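Long-range contacts in putative periplasmic protein (Bacteroides eggerthii, PDB 4HBR), which is of unknown function but is a putative periplasmic protein of the DUF2874 (PF11396) family, probably with a beta-lactamase-like fold: residues 43-48 and 134-139; 56-61 and 85-90; 64-69 and 96-101; 78-83 and 102-107; 108-113 and 125-130. All blocks are in the same frame, centred on the assembly; numbering follows the deposited sequence. Where two conformers were deposited one is given.

Interaction 1: residues 43-48 and 134-139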
# COMPACT_ATOMS: atom_id res chain seq x y z
N ARG A 43 -1.98 4.52 5.23
CA ARG A 43 -0.90 4.15 6.14
C ARG A 43 0.33 4.97 5.77
O ARG A 43 0.57 5.20 4.59
CB ARG A 43 -0.60 2.65 6.09
CG ARG A 43 -1.74 1.79 6.62
CD ARG A 43 -1.52 0.31 6.35
NE ARG A 43 -1.41 0.00 4.91
CZ ARG A 43 -2.43 -0.07 4.04
NH1 ARG A 43 -3.67 0.19 4.44
NH2 ARG A 43 -2.21 -0.37 2.77
N VAL A 44 1.05 5.50 6.78
CA VAL A 44 2.25 6.32 6.58
C VAL A 44 3.35 5.77 7.50
O VAL A 44 3.11 5.63 8.70
CB VAL A 44 2.01 7.86 6.80
CG1 VAL A 44 3.24 8.68 6.40
CG2 VAL A 44 0.80 8.34 6.03
N TRP A 45 4.52 5.44 6.92
CA TRP A 45 5.70 4.90 7.63
C TRP A 45 6.65 6.03 7.98
O TRP A 45 6.92 6.89 7.14
CB TRP A 45 6.45 3.85 6.78
CG TRP A 45 5.83 2.49 6.74
CD1 TRP A 45 6.31 1.35 7.32
CD2 TRP A 45 4.60 2.12 6.09
NE1 TRP A 45 5.49 0.29 7.04
CE2 TRP A 45 4.42 0.73 6.30
CE3 TRP A 45 3.67 2.81 5.29
CZ2 TRP A 45 3.32 0.03 5.79
CZ3 TRP A 45 2.61 2.10 4.74
CH2 TRP A 45 2.43 0.74 5.01
N PHE A 46 7.18 6.00 9.19
CA PHE A 46 8.12 6.99 9.70
C PHE A 46 9.34 6.35 10.33
O PHE A 46 9.21 5.34 11.01
CB PHE A 46 7.44 7.86 10.79
CG PHE A 46 6.37 8.81 10.30
CD1 PHE A 46 6.70 10.10 9.90
CD2 PHE A 46 5.03 8.42 10.26
CE1 PHE A 46 5.71 10.97 9.43
CE2 PHE A 46 4.04 9.30 9.81
CZ PHE A 46 4.39 10.56 9.38
N THR A 47 10.51 6.99 10.17
CA THR A 47 11.72 6.60 10.89
C THR A 47 11.56 7.14 12.33
O THR A 47 10.78 8.09 12.51
CB THR A 47 13.00 7.14 10.24
OG1 THR A 47 13.01 8.57 10.31
CG2 THR A 47 13.21 6.65 8.81
N PRO A 48 12.31 6.64 13.35
CA PRO A 48 12.17 7.22 14.70
C PRO A 48 12.53 8.72 14.76
O PRO A 48 12.11 9.41 15.70
CB PRO A 48 13.14 6.37 15.53
CG PRO A 48 13.23 5.07 14.79
CD PRO A 48 13.25 5.50 13.35
N LEU A 134 2.42 -6.05 2.19
CA LEU A 134 2.62 -4.67 1.73
C LEU A 134 3.45 -3.83 2.71
O LEU A 134 3.48 -2.61 2.58
CB LEU A 134 1.26 -3.99 1.50
CG LEU A 134 0.48 -4.44 0.26
CD1 LEU A 134 -0.90 -3.79 0.21
CD2 LEU A 134 1.29 -4.22 -1.03
N GLY A 135 4.11 -4.47 3.68
CA GLY A 135 4.90 -3.79 4.70
C GLY A 135 6.27 -3.36 4.27
O GLY A 135 6.63 -3.50 3.09
N ALA A 136 7.07 -2.86 5.24
CA ALA A 136 8.44 -2.40 5.05
C ALA A 136 9.33 -3.45 4.35
O ALA A 136 10.13 -3.07 3.51
CB ALA A 136 9.05 -2.02 6.40
N SER A 137 9.15 -4.74 4.65
CA SER A 137 9.99 -5.79 4.05
C SER A 137 9.78 -5.93 2.50
O SER A 137 10.69 -6.36 1.82
CB SER A 137 9.78 -7.13 4.73
OG SER A 137 8.50 -7.66 4.42
N THR A 138 8.62 -5.50 1.96
CA THR A 138 8.36 -5.55 0.52
C THR A 138 8.92 -4.30 -0.20
O THR A 138 9.35 -4.40 -1.35
CB THR A 138 6.83 -5.67 0.29
OG1 THR A 138 6.36 -6.88 0.85
CG2 THR A 138 6.42 -5.63 -1.19
N PHE A 139 8.89 -3.13 0.45
CA PHE A 139 9.25 -1.88 -0.22
C PHE A 139 10.44 -1.11 0.35
O PHE A 139 10.99 -0.29 -0.38
CB PHE A 139 8.03 -0.94 -0.19
CG PHE A 139 6.79 -1.47 -0.85
CD1 PHE A 139 6.65 -1.44 -2.24
CD2 PHE A 139 5.73 -1.96 -0.09
CE1 PHE A 139 5.49 -1.92 -2.85
CE2 PHE A 139 4.56 -2.42 -0.70
CZ PHE A 139 4.45 -2.41 -2.08

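Interaction 2: residues 56-61 and 85-90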
# COMPACT_ATOMS: atom_id res chain seq x y z
N GLN A 56 0.75 4.69 1.81
CA GLN A 56 -0.10 3.73 1.11
C GLN A 56 -1.54 4.16 1.19
O GLN A 56 -2.01 4.56 2.26
CB GLN A 56 0.08 2.30 1.65
CG GLN A 56 1.41 1.68 1.24
CD GLN A 56 1.57 0.26 1.68
OE1 GLN A 56 0.64 -0.38 2.20
NE2 GLN A 56 2.77 -0.24 1.52
N THR A 57 -2.24 4.15 0.03
CA THR A 57 -3.67 4.51 -0.12
C THR A 57 -4.38 3.29 -0.68
O THR A 57 -4.07 2.88 -1.80
CB THR A 57 -3.81 5.76 -1.02
OG1 THR A 57 -3.13 6.85 -0.41
CG2 THR A 57 -5.25 6.15 -1.30
N ASP A 58 -5.32 2.70 0.10
CA ASP A 58 -6.07 1.54 -0.39
C ASP A 58 -7.22 2.03 -1.23
O ASP A 58 -8.28 2.37 -0.72
CB ASP A 58 -6.55 0.61 0.73
CG ASP A 58 -5.46 -0.19 1.41
OD1 ASP A 58 -4.35 -0.29 0.84
OD2 ASP A 58 -5.74 -0.75 2.49
N TRP A 59 -6.99 2.09 -2.53
CA TRP A 59 -7.96 2.46 -3.55
C TRP A 59 -9.04 1.38 -3.65
O TRP A 59 -10.17 1.69 -3.99
CB TRP A 59 -7.22 2.59 -4.89
CG TRP A 59 -6.52 3.89 -5.13
CD1 TRP A 59 -6.83 5.11 -4.59
CD2 TRP A 59 -5.54 4.14 -6.16
NE1 TRP A 59 -6.06 6.09 -5.17
CE2 TRP A 59 -5.26 5.53 -6.14
CE3 TRP A 59 -4.84 3.32 -7.07
CZ2 TRP A 59 -4.33 6.13 -7.00
CZ3 TRP A 59 -3.90 3.90 -7.92
CH2 TRP A 59 -3.68 5.29 -7.90
N GLU A 60 -8.65 0.10 -3.38
CA GLU A 60 -9.47 -1.13 -3.33
C GLU A 60 -9.95 -1.63 -4.70
O GLU A 60 -9.99 -2.85 -4.90
CB GLU A 60 -10.69 -0.94 -2.40
CG GLU A 60 -10.30 -0.83 -0.93
CD GLU A 60 -11.41 -0.62 0.08
OE1 GLU A 60 -12.59 -0.51 -0.31
OE2 GLU A 60 -11.07 -0.56 1.29
N THR A 61 -10.35 -0.73 -5.61
CA THR A 61 -10.89 -1.08 -6.92
C THR A 61 -9.99 -0.58 -8.06
O THR A 61 -9.29 0.42 -7.90
CB THR A 61 -12.33 -0.54 -7.04
OG1 THR A 61 -12.35 0.86 -6.72
CG2 THR A 61 -13.31 -1.29 -6.12
N ASN A 85 -7.64 -6.19 -3.28
CA ASN A 85 -7.14 -4.88 -2.86
C ASN A 85 -6.32 -4.23 -3.97
O ASN A 85 -5.77 -4.91 -4.83
CB ASN A 85 -6.27 -5.01 -1.59
CG ASN A 85 -6.20 -3.74 -0.75
OD1 ASN A 85 -6.88 -2.74 -1.01
ND2 ASN A 85 -5.37 -3.76 0.28
N VAL A 86 -6.29 -2.90 -3.95
CA VAL A 86 -5.54 -2.05 -4.88
C VAL A 86 -4.94 -0.95 -4.03
O VAL A 86 -5.68 -0.21 -3.38
CB VAL A 86 -6.39 -1.50 -6.06
CG1 VAL A 86 -5.54 -0.57 -6.93
CG2 VAL A 86 -6.99 -2.61 -6.90
N THR A 87 -3.62 -0.85 -4.02
CA THR A 87 -2.91 0.12 -3.20
C THR A 87 -2.00 1.03 -4.04
O THR A 87 -1.25 0.54 -4.88
CB THR A 87 -2.08 -0.62 -2.13
OG1 THR A 87 -2.93 -1.54 -1.42
CG2 THR A 87 -1.41 0.32 -1.13
N TRP A 88 -2.06 2.34 -3.77
CA TRP A 88 -1.16 3.31 -4.40
C TRP A 88 -0.08 3.56 -3.37
O TRP A 88 -0.36 3.98 -2.25
CB TRP A 88 -1.93 4.55 -4.77
CG TRP A 88 -1.17 5.70 -5.37
CD1 TRP A 88 -1.16 6.97 -4.90
CD2 TRP A 88 -0.58 5.76 -6.69
NE1 TRP A 88 -0.55 7.81 -5.80
CE2 TRP A 88 -0.21 7.10 -6.92
CE3 TRP A 88 -0.29 4.79 -7.69
CZ2 TRP A 88 0.34 7.53 -8.14
CZ3 TRP A 88 0.29 5.22 -8.88
CH2 TRP A 88 0.57 6.57 -9.11
N VAL A 89 1.15 3.17 -3.73
CA VAL A 89 2.30 3.21 -2.84
C VAL A 89 3.17 4.36 -3.25
O VAL A 89 3.58 4.43 -4.42
CB VAL A 89 3.09 1.87 -2.81
CG1 VAL A 89 4.19 1.90 -1.75
CG2 VAL A 89 2.16 0.68 -2.58
N GLN A 90 3.47 5.26 -2.30
CA GLN A 90 4.28 6.44 -2.60
C GLN A 90 5.46 6.56 -1.68
O GLN A 90 5.47 6.03 -0.57
CB GLN A 90 3.46 7.72 -2.53
CG GLN A 90 2.37 7.80 -3.58
CD GLN A 90 1.64 9.09 -3.40
OE1 GLN A 90 2.04 10.14 -3.90
NE2 GLN A 90 0.64 9.07 -2.53
O HOH W 1 -0.30 6.72 -1.30

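Interaction 3: residues 64-69 and 96-101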
# COMPACT_ATOMS: atom_id res chain seq x y z
N GLU A 64 -9.56 3.16 -9.97
CA GLU A 64 -8.71 4.24 -9.49
C GLU A 64 -7.31 4.25 -10.13
O GLU A 64 -6.64 5.28 -10.11
CB GLU A 64 -8.55 4.14 -7.98
CG GLU A 64 -9.85 4.35 -7.21
CD GLU A 64 -10.42 5.74 -7.09
OE1 GLU A 64 -9.68 6.72 -7.36
OE2 GLU A 64 -11.62 5.85 -6.75
N VAL A 65 -6.89 3.14 -10.74
CA VAL A 65 -5.53 2.97 -11.24
C VAL A 65 -5.29 3.71 -12.56
O VAL A 65 -6.24 3.92 -13.35
CB VAL A 65 -5.14 1.46 -11.36
CG1 VAL A 65 -5.46 0.71 -10.08
CG2 VAL A 65 -5.77 0.77 -12.57
N PRO A 66 -4.00 4.07 -12.84
CA PRO A 66 -3.67 4.62 -14.18
C PRO A 66 -4.12 3.66 -15.29
O PRO A 66 -4.06 2.45 -15.09
CB PRO A 66 -2.14 4.72 -14.15
CG PRO A 66 -1.75 4.71 -12.71
CD PRO A 66 -2.79 3.91 -12.00
N ALA A 67 -4.55 4.16 -16.44
CA ALA A 67 -5.06 3.32 -17.54
C ALA A 67 -4.03 2.27 -18.02
O ALA A 67 -4.42 1.14 -18.35
CB ALA A 67 -5.51 4.20 -18.71
N ALA A 68 -2.72 2.62 -18.02
CA ALA A 68 -1.66 1.69 -18.42
C ALA A 68 -1.63 0.46 -17.50
O ALA A 68 -1.41 -0.64 -17.99
CB ALA A 68 -0.32 2.39 -18.44
N VAL A 69 -1.89 0.64 -16.19
CA VAL A 69 -1.92 -0.44 -15.18
C VAL A 69 -3.20 -1.28 -15.39
O VAL A 69 -3.12 -2.51 -15.42
CB VAL A 69 -1.82 0.11 -13.73
CG1 VAL A 69 -2.05 -0.97 -12.68
CG2 VAL A 69 -0.49 0.82 -13.51
N PRO A 96 5.96 6.27 -7.72
CA PRO A 96 4.88 5.49 -7.07
C PRO A 96 4.68 4.11 -7.71
O PRO A 96 5.12 3.84 -8.84
CB PRO A 96 3.64 6.39 -7.25
CG PRO A 96 3.94 7.24 -8.40
CD PRO A 96 5.42 7.41 -8.49
N ILE A 97 4.05 3.21 -6.93
CA ILE A 97 3.79 1.83 -7.35
C ILE A 97 2.29 1.51 -7.18
O ILE A 97 1.68 1.94 -6.20
CB ILE A 97 4.70 0.85 -6.53
CG1 ILE A 97 6.20 1.08 -6.82
CG2 ILE A 97 4.29 -0.64 -6.69
CD1 ILE A 97 7.15 0.22 -5.94
N VAL A 98 1.72 0.74 -8.10
CA VAL A 98 0.36 0.22 -7.93
C VAL A 98 0.51 -1.26 -7.49
O VAL A 98 1.07 -2.04 -8.25
CB VAL A 98 -0.56 0.36 -9.18
CG1 VAL A 98 -1.99 -0.08 -8.82
CG2 VAL A 98 -0.55 1.78 -9.76
N ALA A 99 0.04 -1.62 -6.28
CA ALA A 99 0.06 -3.01 -5.80
C ALA A 99 -1.37 -3.57 -5.89
O ALA A 99 -2.30 -2.98 -5.33
CB ALA A 99 0.57 -3.08 -4.36
N ILE A 100 -1.55 -4.66 -6.66
CA ILE A 100 -2.85 -5.30 -6.84
C ILE A 100 -2.80 -6.69 -6.23
O ILE A 100 -1.88 -7.47 -6.53
CB ILE A 100 -3.30 -5.34 -8.35
CG1 ILE A 100 -3.41 -3.90 -8.94
CG2 ILE A 100 -4.65 -6.10 -8.52
CD1 ILE A 100 -3.55 -3.81 -10.41
N GLN A 101 -3.77 -7.01 -5.35
CA GLN A 101 -3.91 -8.32 -4.72
C GLN A 101 -5.10 -8.98 -5.36
O GLN A 101 -6.20 -8.42 -5.37
CB GLN A 101 -4.04 -8.23 -3.20
CG GLN A 101 -2.82 -7.61 -2.50
CD GLN A 101 -2.99 -7.51 -1.01
OE1 GLN A 101 -4.08 -7.56 -0.47
NE2 GLN A 101 -1.90 -7.37 -0.30

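Interaction 4: residues 78-83 and 102-107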
# COMPACT_ATOMS: atom_id res chain seq x y z
N PHE A 78 -4.19 -12.84 -14.64
CA PHE A 78 -4.99 -12.61 -13.44
C PHE A 78 -6.27 -11.84 -13.72
O PHE A 78 -7.06 -11.64 -12.80
CB PHE A 78 -4.15 -11.85 -12.40
CG PHE A 78 -2.83 -12.50 -12.12
CD1 PHE A 78 -2.75 -13.64 -11.32
CD2 PHE A 78 -1.66 -12.01 -12.70
CE1 PHE A 78 -1.52 -14.28 -11.11
CE2 PHE A 78 -0.44 -12.64 -12.47
CZ PHE A 78 -0.38 -13.77 -11.68
N SER A 79 -6.50 -11.43 -14.99
CA SER A 79 -7.65 -10.64 -15.43
C SER A 79 -9.00 -11.22 -14.99
O SER A 79 -9.92 -10.45 -14.70
CB SER A 79 -7.65 -10.48 -16.95
OG SER A 79 -7.55 -11.73 -17.63
N ASP A 80 -9.11 -12.56 -14.95
CA ASP A 80 -10.33 -13.30 -14.58
C ASP A 80 -10.45 -13.52 -13.06
O ASP A 80 -11.49 -14.00 -12.60
CB ASP A 80 -10.37 -14.66 -15.33
CG ASP A 80 -9.20 -15.61 -15.07
OD1 ASP A 80 -8.09 -15.12 -14.71
OD2 ASP A 80 -9.37 -16.84 -15.27
N GLY A 81 -9.41 -13.16 -12.30
CA GLY A 81 -9.40 -13.32 -10.85
C GLY A 81 -10.26 -12.33 -10.08
O GLY A 81 -10.78 -11.36 -10.66
N VAL A 82 -10.37 -12.55 -8.76
CA VAL A 82 -11.13 -11.68 -7.85
C VAL A 82 -10.19 -10.65 -7.23
O VAL A 82 -9.31 -11.04 -6.46
CB VAL A 82 -11.89 -12.49 -6.75
CG1 VAL A 82 -12.75 -11.56 -5.88
CG2 VAL A 82 -12.73 -13.60 -7.35
N VAL A 83 -10.37 -9.36 -7.54
CA VAL A 83 -9.52 -8.30 -7.00
C VAL A 83 -9.86 -8.11 -5.52
O VAL A 83 -11.01 -7.85 -5.18
CB VAL A 83 -9.61 -6.98 -7.81
CG1 VAL A 83 -8.75 -5.89 -7.17
CG2 VAL A 83 -9.20 -7.21 -9.26
N VAL A 102 -4.89 -10.14 -5.98
CA VAL A 102 -5.95 -10.80 -6.74
C VAL A 102 -5.96 -12.28 -6.37
O VAL A 102 -4.91 -12.91 -6.23
CB VAL A 102 -5.78 -10.53 -8.28
CG1 VAL A 102 -4.37 -10.88 -8.79
CG2 VAL A 102 -6.85 -11.19 -9.13
N GLY A 103 -7.15 -12.80 -6.12
CA GLY A 103 -7.31 -14.21 -5.78
C GLY A 103 -7.77 -15.01 -6.97
O GLY A 103 -8.52 -14.51 -7.81
N LYS A 104 -7.31 -16.26 -7.06
CA LYS A 104 -7.73 -17.23 -8.08
C LYS A 104 -8.45 -18.34 -7.30
O LYS A 104 -7.81 -19.30 -6.89
CB LYS A 104 -6.54 -17.71 -8.94
CG LYS A 104 -5.92 -16.62 -9.81
CD LYS A 104 -6.60 -16.51 -11.18
CE LYS A 104 -5.71 -17.02 -12.27
NZ LYS A 104 -6.45 -17.12 -13.56
N PRO A 105 -9.74 -18.13 -6.95
CA PRO A 105 -10.44 -19.09 -6.06
C PRO A 105 -10.52 -20.53 -6.57
O PRO A 105 -10.57 -21.44 -5.74
CB PRO A 105 -11.85 -18.50 -5.93
CG PRO A 105 -12.00 -17.56 -7.08
CD PRO A 105 -10.63 -17.00 -7.29
N ASN A 106 -10.54 -20.74 -7.90
CA ASN A 106 -10.62 -22.09 -8.48
C ASN A 106 -9.27 -22.81 -8.36
O ASN A 106 -9.24 -24.04 -8.26
CB ASN A 106 -11.11 -22.03 -9.93
CG ASN A 106 -12.48 -21.40 -10.10
OD1 ASN A 106 -13.49 -21.88 -9.56
ND2 ASN A 106 -12.56 -20.32 -10.86
N MSE A 107 -8.18 -22.02 -8.36
CA MSE A 107 -6.78 -22.46 -8.23
C MSE A 107 -6.40 -22.55 -6.74
O MSE A 107 -5.41 -23.20 -6.39
CB MSE A 107 -5.89 -21.42 -8.96
CG MSE A 107 -4.52 -21.94 -9.38
SE MSE A 107 -3.52 -20.53 -10.29
CE MSE A 107 -4.48 -20.58 -12.03

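Interaction 5: residues 108-113 and 125-130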
# COMPACT_ATOMS: atom_id res chain seq x y z
N GLN A 108 -7.18 -21.87 -5.87
CA GLN A 108 -7.01 -21.73 -4.42
C GLN A 108 -5.65 -21.07 -4.11
O GLN A 108 -4.90 -21.53 -3.24
CB GLN A 108 -7.21 -23.08 -3.69
CG GLN A 108 -8.63 -23.62 -3.82
CD GLN A 108 -8.95 -24.75 -2.90
OE1 GLN A 108 -8.08 -25.33 -2.25
NE2 GLN A 108 -10.22 -25.08 -2.80
N MSE A 109 -5.34 -20.00 -4.86
CA MSE A 109 -4.11 -19.21 -4.79
C MSE A 109 -4.40 -17.71 -4.77
O MSE A 109 -5.32 -17.26 -5.46
CB MSE A 109 -3.18 -19.50 -5.99
CG MSE A 109 -2.80 -20.97 -6.17
SE MSE A 109 -1.42 -21.57 -4.91
CE MSE A 109 -2.08 -23.42 -4.57
N LYS A 110 -3.60 -16.94 -4.02
CA LYS A 110 -3.70 -15.49 -3.94
C LYS A 110 -2.38 -14.90 -4.44
O LYS A 110 -1.30 -15.40 -4.10
CB LYS A 110 -4.06 -15.00 -2.53
CG LYS A 110 -4.53 -13.55 -2.51
CD LYS A 110 -5.26 -13.13 -1.24
CE LYS A 110 -5.35 -11.61 -1.17
NZ LYS A 110 -6.36 -11.13 -0.20
N TYR A 111 -2.47 -13.84 -5.26
CA TYR A 111 -1.29 -13.21 -5.85
C TYR A 111 -1.24 -11.73 -5.58
O TYR A 111 -2.27 -11.10 -5.38
CB TYR A 111 -1.25 -13.46 -7.37
CG TYR A 111 -1.17 -14.93 -7.74
CD1 TYR A 111 -2.33 -15.69 -7.91
CD2 TYR A 111 0.06 -15.57 -7.92
CE1 TYR A 111 -2.27 -17.04 -8.25
CE2 TYR A 111 0.13 -16.92 -8.26
CZ TYR A 111 -1.04 -17.66 -8.41
OH TYR A 111 -1.00 -18.99 -8.74
N GLN A 112 -0.03 -11.18 -5.59
CA GLN A 112 0.24 -9.75 -5.45
C GLN A 112 1.14 -9.32 -6.61
O GLN A 112 2.21 -9.91 -6.82
CB GLN A 112 0.88 -9.44 -4.09
CG GLN A 112 1.15 -7.96 -3.87
CD GLN A 112 1.55 -7.71 -2.46
OE1 GLN A 112 0.69 -7.69 -1.56
NE2 GLN A 112 2.84 -7.52 -2.22
N ILE A 113 0.66 -8.37 -7.40
CA ILE A 113 1.42 -7.87 -8.54
C ILE A 113 1.71 -6.41 -8.29
O ILE A 113 0.79 -5.63 -7.98
CB ILE A 113 0.71 -8.10 -9.92
CG1 ILE A 113 0.14 -9.54 -10.05
CG2 ILE A 113 1.66 -7.82 -11.08
CD1 ILE A 113 -1.29 -9.55 -10.03
N GLN A 125 4.13 -11.95 -6.99
CA GLN A 125 4.34 -12.71 -5.75
C GLN A 125 3.14 -13.62 -5.49
O GLN A 125 2.00 -13.20 -5.65
CB GLN A 125 4.48 -11.70 -4.59
CG GLN A 125 5.43 -11.96 -3.41
CD GLN A 125 5.56 -10.69 -2.54
OE1 GLN A 125 5.87 -9.57 -3.00
NE2 GLN A 125 5.38 -10.87 -1.24
N ASN A 126 3.38 -14.84 -5.06
CA ASN A 126 2.34 -15.75 -4.61
C ASN A 126 2.23 -15.49 -3.12
O ASN A 126 3.18 -15.76 -2.37
CB ASN A 126 2.67 -17.20 -4.96
CG ASN A 126 1.58 -18.19 -4.65
OD1 ASN A 126 0.91 -18.12 -3.63
ND2 ASN A 126 1.40 -19.18 -5.50
N ILE A 127 1.12 -14.86 -2.70
CA ILE A 127 0.90 -14.47 -1.30
C ILE A 127 -0.11 -15.39 -0.61
O ILE A 127 -0.62 -15.02 0.45
CB ILE A 127 0.51 -12.97 -1.19
CG1 ILE A 127 -0.82 -12.65 -1.93
CG2 ILE A 127 1.68 -12.08 -1.65
CD1 ILE A 127 -1.51 -11.38 -1.45
N THR A 128 -0.34 -16.60 -1.16
CA THR A 128 -1.22 -17.59 -0.53
C THR A 128 -0.61 -17.93 0.83
O THR A 128 0.57 -18.30 0.87
CB THR A 128 -1.38 -18.87 -1.41
OG1 THR A 128 -1.60 -18.51 -2.77
CG2 THR A 128 -2.50 -19.78 -0.93
N ASN A 129 -1.40 -17.76 1.92
CA ASN A 129 -1.00 -18.07 3.31
C ASN A 129 0.15 -17.15 3.82
O ASN A 129 0.87 -17.53 4.74
CB ASN A 129 -0.58 -19.56 3.49
CG ASN A 129 -1.51 -20.60 2.89
OD1 ASN A 129 -1.08 -21.49 2.14
ND2 ASN A 129 -2.76 -20.56 3.26
N ALA A 130 0.33 -15.96 3.21
CA ALA A 130 1.37 -15.01 3.61
C ALA A 130 0.73 -13.84 4.31
O ALA A 130 -0.44 -13.58 4.07
CB ALA A 130 2.16 -14.55 2.39
O HOH W 2 4.32 -8.38 -4.62

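Interaction 1: residues 43-48 and 134-139
The indole of Trp45 meets the chain around Leu134, Gly135 and Ala136 obliquely, through the atoms CZ2 and NE1. At one end, Trp45 CZ2 lies 4.2 Å from Leu134 O. The same atom is 4.3 Å from Gly135 CA. At the other end, Trp45 NE1 comes to 4.0 Å from Ala136 N and 4.3 Å from Ala136 CB. The Arg43 guanidinium also comes in obliquely, with NH2 4.5 Å from Leu134 CD1. A third flat group, the Phe139 ring, has Thr138 CG2 over the centre of one face, 3.7 Å above the plane, and Leu134 C at its edge. The contact joins strand 40-46 of the eight-stranded antiparallel sheet to the short helix 136-139, close to the C-terminus. Gly135 is the N-cap residue of that helix, and its O accepts a bond from Thr138 N at 3.0 Å. Trp45 CB points toward this segment, and CG, anti to the carbonyl carbon (chi1 -78°), carries the indole to the helix start. No hydrogen bond links the two segments directly. Instead Asp27 OD2 accepts from both Trp45 NE1 and Ala136 N and bridges them. Gln56 bridges them too: its NE2 donates to Leu134 O and its OE1 accepts from Arg43 NH2.

Interaction 2: residues 56-61 and 85-90
Thr57 and Trp88 are an antiparallel hydrogen-bonded pair: Thr57 N donates to Trp88 O at 3.0 Å, and Trp88 N to Thr57 O at 2.9 Å. Asp58 and Thr87 follow as a non-hydrogen-bonded pair, which ends the strand. Glu60 N then donates to Val86 O at 3.0 Å, in the carbonyl plane on a lone pair; Trp59 N adds a weak bond.

Thr87 OG1 donates to Asp58 OD1 at 2.9 Å, on the anti side, 34° out of the carboxylate plane. Arg43 forms a salt bridge with the same oxygen.

The Trp59 six-membered ring forms an offset stack on the Trp88 five-membered ring, planes 19° apart. Trp88 CB stands over the Trp59 face, 3.5 Å from the centroid, and Val86 CG1 touches its edge. A water joins Thr57 OG1, Trp88 O and Gln90 NE2.

The two faces differ: polar and apolar groups mix around Gln56, Asp58 and Thr87, while the side of Thr57 and Trp88 carries the indoles and the water. The bonds to Asp58 would probably favour its charged form.

Interaction 3: residues 64-69 and 96-101
Pro66 and Val69 both touch Val98, and they share a weak backbone bond in the first turn of helix 67-75, from Val69 N to Pro66 O at 3.0 Å. Pro66 is the N-cap residue. No hydrogen bond crosses the contact, which is made of methyl and methylene groups. Val98 carries most of it, with both methyl groups in use. Its CG2 meets Pro66 CD at 3.8 Å and Val69 CG2 at 3.9 Å; the Val69 and Val98 side chains meet tip to tip, and Pro66 turns its CD to the same methyl. Val98 CG1, placed anti to the backbone N (chi1 -174°), meets Val65 CG1 at 3.8 Å, the two valines crossing at about a right angle. Val69 CG1 slides past Ile100 CD1 at 3.9 Å, the two side chains running in opposite directions. The start of helix 67-75 thus rests on strand 97-104 through Val98 and Ile100. Val65 also packs on Val86 of strand 82-90, and Val69 on Phe115 of strand 109-115.

Interaction 4: residues 78-83 and 102-107
Phe78 opens the segment with its CB 3.7 Å from Val102 CG1. The two side chains cross at about a right angle, and the methyl approaches the ring obliquely. Phe78 O closes a type I turn by accepting from Gly81 N at 2.8 Å. Within this turn Asp80 makes a salt bridge: its OD1 takes Lys104 NZ on the syn side at 2.8 Å, 19° out of the carboxylate plane. The lysine reaches it because its chain is turned about CB-CG (chi2 -88°) and CG-CD (chi3 -109°). Lys104 NZ also donates to Glu77 O. Gly81 then brings its CA to 3.4 Å from Gly103 O. From here the segment enters the antiparallel hairpin of strands 82-90 and 97-104. Val82 and Gly103 form a hydrogen-bonded pair, Val82 N to Gly103 O at 2.9 Å and Gly103 N to Val82 O at 2.8 Å. Val82 CG2 touches Pro105 CD at 4.0 Å. Val83 follows as a non-hydrogen-bonded pair with Val102, and both touch Phe73 of helix 67-75.

Interaction 5: residues 108-113 and 125-130
Ile127 has its CG1 between the backbone N and the carbonyl carbon (chi1 62°), which puts CG1 against Lys110, with CD1 carried across its chain, while CG2 lies anti to the carbonyl carbon, against Gln112. Lys110 runs extended past it, with CG and CE each 3.9 Å from Ile127 CD1. Ile127 CG2 touches Gln112 CB at 3.7 Å. This is the open end of the antiparallel hairpin of strands 109-115 and 121-126. The strand pairing is regular at Gln112 and Gln125, where Gln112 N donates to Gln125 O at 2.9 Å and Gln125 N donates to Gln112 O. Past Asn126 the second strand gives way to a type II turn, Ile127 to Ala130. Ile127 N still donates to Lys110 O at 2.8 Å, from a position tilted 32° out of the carbonyl plane. The Lys110 amide is met by a side chain instead of a backbone carbonyl: Lys110 N donates to Thr128 OG1, also 2.8 Å, in a nearly straight bond. Before Lys110, Gln108 and Met109 face Lys104 as a G1 beta bulge. Tyr111 CE2 lies 3.8 Å from Asn126 ND2, the ring and amide planes 51° apart. Asn126 forms an Asx turn, its OD1 accepting from Thr128 N in the carbonyl plane. That same oxygen takes a second bond, from Thr128 OG1, at 2.7 Å.

How the interactions relate
All five contacts reach one antiparallel sheet whose strands follow in sequence order. Interactions 1 and 3 are buried, and neither has a hydrogen bond across it. They attach helices to the sheet, interaction 1 by an indole and bridging polar residues, interaction 3 by aliphatic groups alone. Interactions 2, 4 and 5 pair strands and mix buried with exposed residues; interaction 2 lies nearest the chain centre. Interactions 2 and 4 share strand 82-90, and 3 and 4 share strand 97-104. Interaction 4 has a salt bridge between its own segments, while interaction 5 uses a threonine hydroxyl, itself held by an asparagine, to take a backbone N-H. Leu134 of interaction 1 touches interactions 2, 3 and 5.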